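Side-chain contact in 4'-phospho-dehydrooxetanocin synthase (Bacillus megaterium, PDB 5UL3), which uses cobalamin, a [4Fe-4S] cluster and S-adenosylmethionine in an oxidative ring contraction of dAMP to an oxetane aldehyde during oxetanocin A biosynthesis: residues C321-K326 against A361-I366. Numbering follows the deposited sequence.
Sequences CPRDHK and ADEEFI. With SF4 (iron/sulfur cluster), chain B.
Beside the [4Fe-4S] cluster and cobalamin in this radical SAM active site, Arg323 and Glu363 meet head-on in a two-pronged salt bridge. NH1 of Arg323 donates to OE1 of Glu363 at 2.8 Å and NH2 to OE2 at 2.9 Å, both bonds nearly straight. Both oxygens lie in the guanidinium plane and are met on their syn sides, from somewhat outside the carboxylate plane, the two planes being 30° apart. Arg323 gets there by folding back, its chain bent at chi2 and chi3 (-50° and -54°), whereas Glu363 is extended beyond CG. The bridge joins the cluster-binding loop that follows strand 305-311 to the loop leaving strand 357-360 of the partial TIM barrel. In the first loop Cys321, one of three cysteine ligands spaced CX4CX2C with Cys313 and Cys318, binds iron FE3 through SG at 2.2 Å. NH2 of Arg323 stands 3.9 Å from this iron. The aliphatic part of Lys326 crosses Glu363 obliquely, CB 3.4 Å from its OE1, while NZ turns away to a salt bridge with cobalamin. OE2 of Glu363 also accepts a hydrogen bond from cobalamin, and NH1 of Arg323 donates to O of Leu327; together these bonds should limit guanidinium rotation.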
ATOM      1  N   CYS A 321       7.864   0.068 -13.113  1.00 26.86           N
ATOM      2  CA  CYS A 321       7.277  -0.728 -12.035  1.00 24.21           C
ATOM      3  C   CYS A 321       7.928  -2.109 -12.003  1.00 22.55           C
ATOM      4  O   CYS A 321       7.597  -2.968 -12.833  1.00 22.53           O
ATOM      5  CB  CYS A 321       5.764  -0.839 -12.264  1.00 22.02           C
ATOM      6  SG  CYS A 321       4.805  -1.666 -10.932  1.00 24.22           S
ATOM      7  N   PRO A 322       8.868  -2.382 -11.092  1.00 23.98           N
ATOM      8  CA  PRO A 322       9.518  -3.707 -11.106  1.00 23.79           C
ATOM      9  C   PRO A 322       8.533  -4.784 -10.680  1.00 25.43           C
ATOM     10  O   PRO A 322       7.735  -4.582  -9.762  1.00 28.10           O
ATOM     11  CB  PRO A 322      10.661  -3.559 -10.095  1.00 26.85           C
ATOM     12  CG  PRO A 322      10.167  -2.510  -9.123  1.00 26.47           C
ATOM     13  CD  PRO A 322       9.300  -1.554  -9.954  1.00 29.32           C
ATOM     14  N   ARG A 323       8.571  -5.932 -11.371  1.00 21.29           N
ATOM     15  CA  ARG A 323       7.612  -6.994 -11.107  1.00 25.57           C
ATOM     16  C   ARG A 323       8.204  -8.191 -10.360  1.00 27.55           C
ATOM     17  O   ARG A 323       7.476  -9.143 -10.079  1.00 26.78           O
ATOM     18  CB  ARG A 323       6.961  -7.453 -12.426  1.00 27.14           C
ATOM     19  CG  ARG A 323       6.290  -6.295 -13.214  1.00 21.47           C
ATOM     20  CD  ARG A 323       5.340  -5.452 -12.312  1.00 23.37           C
ATOM     21  NE  ARG A 323       4.343  -6.286 -11.628  1.00 25.39           N
ATOM     22  CZ  ARG A 323       3.714  -5.911 -10.511  1.00 25.18           C
ATOM     23  NH1 ARG A 323       2.823  -6.726  -9.935  1.00 22.97           N
ATOM     24  NH2 ARG A 323       3.998  -4.730  -9.955  1.00 24.22           N
ATOM     25  N   ASP A 324       9.492  -8.151  -9.995  1.00 29.75           N
ATOM     26  CA  ASP A 324      10.160  -9.361  -9.508  1.00 30.10           C
ATOM     27  C   ASP A 324       9.674  -9.768  -8.124  1.00 32.11           C
ATOM     28  O   ASP A 324       9.707 -10.953  -7.783  1.00 28.42           O
ATOM     29  CB  ASP A 324      11.673  -9.156  -9.475  1.00 34.45           C
ATOM     30  CG  ASP A 324      12.247  -8.974 -10.859  1.00 40.42           C
ATOM     31  OD1 ASP A 324      12.149  -7.849 -11.386  1.00 42.89           O
ATOM     32  OD2 ASP A 324      12.742  -9.969 -11.426  1.00 48.17           O
ATOM     33  N   HIS A 325       9.217  -8.811  -7.327  1.00 25.86           N
ATOM     34  CA  HIS A 325       8.754  -9.097  -5.972  1.00 27.55           C
ATOM     35  C   HIS A 325       7.245  -9.342  -5.927  1.00 30.59           C
ATOM     36  O   HIS A 325       6.781 -10.256  -5.227  1.00 27.49           O
ATOM     37  CB  HIS A 325       9.166  -7.935  -5.056  1.00 24.55           C
ATOM     38  CG  HIS A 325       8.765  -8.101  -3.610  1.00 27.58           C
ATOM     39  ND1 HIS A 325       9.258  -9.106  -2.801  1.00 29.38           N
ATOM     40  CD2 HIS A 325       7.927  -7.373  -2.835  1.00 23.79           C
ATOM     41  CE1 HIS A 325       8.726  -8.996  -1.595  1.00 24.14           C
ATOM     42  NE2 HIS A 325       7.928  -7.944  -1.584  1.00 31.50           N
ATOM     43  N   LYS A 326       6.472  -8.565  -6.690  1.00 23.77           N
ATOM     44  CA  LYS A 326       5.013  -8.633  -6.672  1.00 25.60           C
ATOM     45  C   LYS A 326       4.445  -9.630  -7.673  1.00 27.27           C
ATOM     46  O   LYS A 326       3.293 -10.044  -7.518  1.00 25.63           O
ATOM     47  CB  LYS A 326       4.427  -7.243  -6.940  1.00 23.79           C
ATOM     48  CG  LYS A 326       4.685  -6.235  -5.801  1.00 25.58           C
ATOM     49  CD  LYS A 326       3.648  -6.418  -4.681  1.00 23.36           C
ATOM     50  CE  LYS A 326       4.292  -6.903  -3.395  1.00 28.07           C
ATOM     51  NZ  LYS A 326       3.265  -7.105  -2.296  1.00 25.64           N
ATOM     52  N   ALA A 361      -5.340  -2.736  -0.456  1.00 21.02           N
ATOM     53  CA  ALA A 361      -3.914  -2.775  -0.735  1.00 18.09           C
ATOM     54  C   ALA A 361      -3.599  -3.237  -2.159  1.00 20.86           C
ATOM     55  O   ALA A 361      -2.444  -3.102  -2.580  1.00 22.58           O
ATOM     56  CB  ALA A 361      -3.203  -3.716   0.251  1.00 23.87           C
ATOM     57  N   ASP A 362      -4.594  -3.740  -2.894  1.00 20.42           N
ATOM     58  CA  ASP A 362      -4.377  -4.336  -4.224  1.00 19.40           C
ATOM     59  C   ASP A 362      -3.598  -3.404  -5.147  1.00 23.50           C
ATOM     60  O   ASP A 362      -3.927  -2.220  -5.287  1.00 22.57           O
ATOM     61  CB  ASP A 362      -5.716  -4.657  -4.897  1.00 22.29           C
ATOM     62  CG  ASP A 362      -6.628  -5.496  -4.053  1.00 26.09           C
ATOM     63  OD1 ASP A 362      -6.718  -5.275  -2.821  1.00 26.39           O
ATOM     64  OD2 ASP A 362      -7.324  -6.336  -4.638  1.00 23.19           O
ATOM     65  N   GLU A 363      -2.585  -3.957  -5.821  1.00 21.47           N
ATOM     66  CA  GLU A 363      -2.027  -3.270  -6.982  1.00 23.13           C
ATOM     67  C   GLU A 363      -3.080  -3.096  -8.064  1.00 26.13           C
ATOM     68  O   GLU A 363      -3.099  -2.078  -8.769  1.00 24.36           O
ATOM     69  CB  GLU A 363      -0.832  -4.056  -7.532  1.00 20.40           C
ATOM     70  CG  GLU A 363       0.417  -3.967  -6.671  1.00 23.36           C
ATOM     71  CD  GLU A 363       1.597  -4.638  -7.340  1.00 24.40           C
ATOM     72  OE1 GLU A 363       1.461  -5.839  -7.663  1.00 24.00           O
ATOM     73  OE2 GLU A 363       2.619  -3.947  -7.586  1.00 26.20           O
ATOM     74  N   GLU A 364      -3.946  -4.092  -8.223  1.00 24.22           N
ATOM     75  CA  GLU A 364      -4.915  -4.174  -9.320  1.00 28.69           C
ATOM     76  C   GLU A 364      -6.197  -4.762  -8.737  1.00 26.25           C
ATOM     77  O   GLU A 364      -6.381  -5.987  -8.708  1.00 27.93           O
ATOM     78  CB  GLU A 364      -4.378  -5.027 -10.473  1.00 27.89           C
ATOM     79  CG  GLU A 364      -5.369  -5.203 -11.611  1.00 30.90           C
ATOM     80  CD  GLU A 364      -4.822  -6.040 -12.763  1.00 37.32           C
ATOM     81  OE1 GLU A 364      -3.848  -6.804 -12.566  1.00 34.01           O
ATOM     82  OE2 GLU A 364      -5.376  -5.916 -13.875  1.00 36.43           O
ATOM     83  N   PHE A 365      -7.103  -3.880  -8.308  1.00 27.12           N
ATOM     84  CA  PHE A 365      -8.339  -4.338  -7.682  1.00 24.47           C
ATOM     85  C   PHE A 365      -9.242  -5.056  -8.683  1.00 26.40           C
ATOM     86  O   PHE A 365      -9.857  -6.075  -8.350  1.00 27.98           O
ATOM     87  CB  PHE A 365      -9.063  -3.143  -7.053  1.00 23.19           C
ATOM     88  CG  PHE A 365     -10.342  -3.502  -6.353  1.00 22.65           C
ATOM     89  CD1 PHE A 365     -10.324  -4.277  -5.196  1.00 28.02           C
ATOM     90  CD2 PHE A 365     -11.564  -3.039  -6.824  1.00 21.79           C
ATOM     91  CE1 PHE A 365     -11.511  -4.591  -4.539  1.00 30.12           C
ATOM     92  CE2 PHE A 365     -12.761  -3.343  -6.161  1.00 23.64           C
ATOM     93  CZ  PHE A 365     -12.733  -4.132  -5.025  1.00 25.98           C
ATOM     94  N   ILE A 366      -9.313  -4.565  -9.925  1.00 21.93           N
ATOM     95  CA  ILE A 366     -10.289  -5.107 -10.875  1.00 23.04           C
ATOM     96  C   ILE A 366      -9.762  -6.366 -11.559  1.00 27.37           C
ATOM     97  O   ILE A 366     -10.445  -7.400 -11.608  1.00 26.91           O
ATOM     98  CB  ILE A 366     -10.678  -4.031 -11.902  1.00 25.26           C
ATOM     99  CG1 ILE A 366     -11.298  -2.836 -11.178  1.00 26.52           C
ATOM    100  CG2 ILE A 366     -11.650  -4.595 -12.921  1.00 27.13           C
ATOM    101  CD1 ILE A 366     -11.359  -1.630 -12.033  1.00 35.21           C
TER
HETATM  102 FE1  SF4 B 801       1.761  -0.772 -14.253  1.00 25.09          FE
HETATM  103 FE2  SF4 B 801       0.226  -0.441 -12.038  1.00 28.02          FE
HETATM  104 FE3  SF4 B 801       2.765  -1.587 -11.888  1.00 24.45          FE
HETATM  105 FE4  SF4 B 801       0.710  -2.986 -13.024  1.00 25.09          FE
HETATM  106  S1  SF4 B 801       0.868  -2.319 -10.821  1.00 26.02           S
HETATM  107  S2  SF4 B 801       2.839  -2.777 -13.865  1.00 24.20           S
HETATM  108  S3  SF4 B 801      -0.418  -1.282 -14.080  1.00 29.79           S
HETATM  109  S4  SF4 B 801       2.226   0.577 -12.486  1.00 27.30           S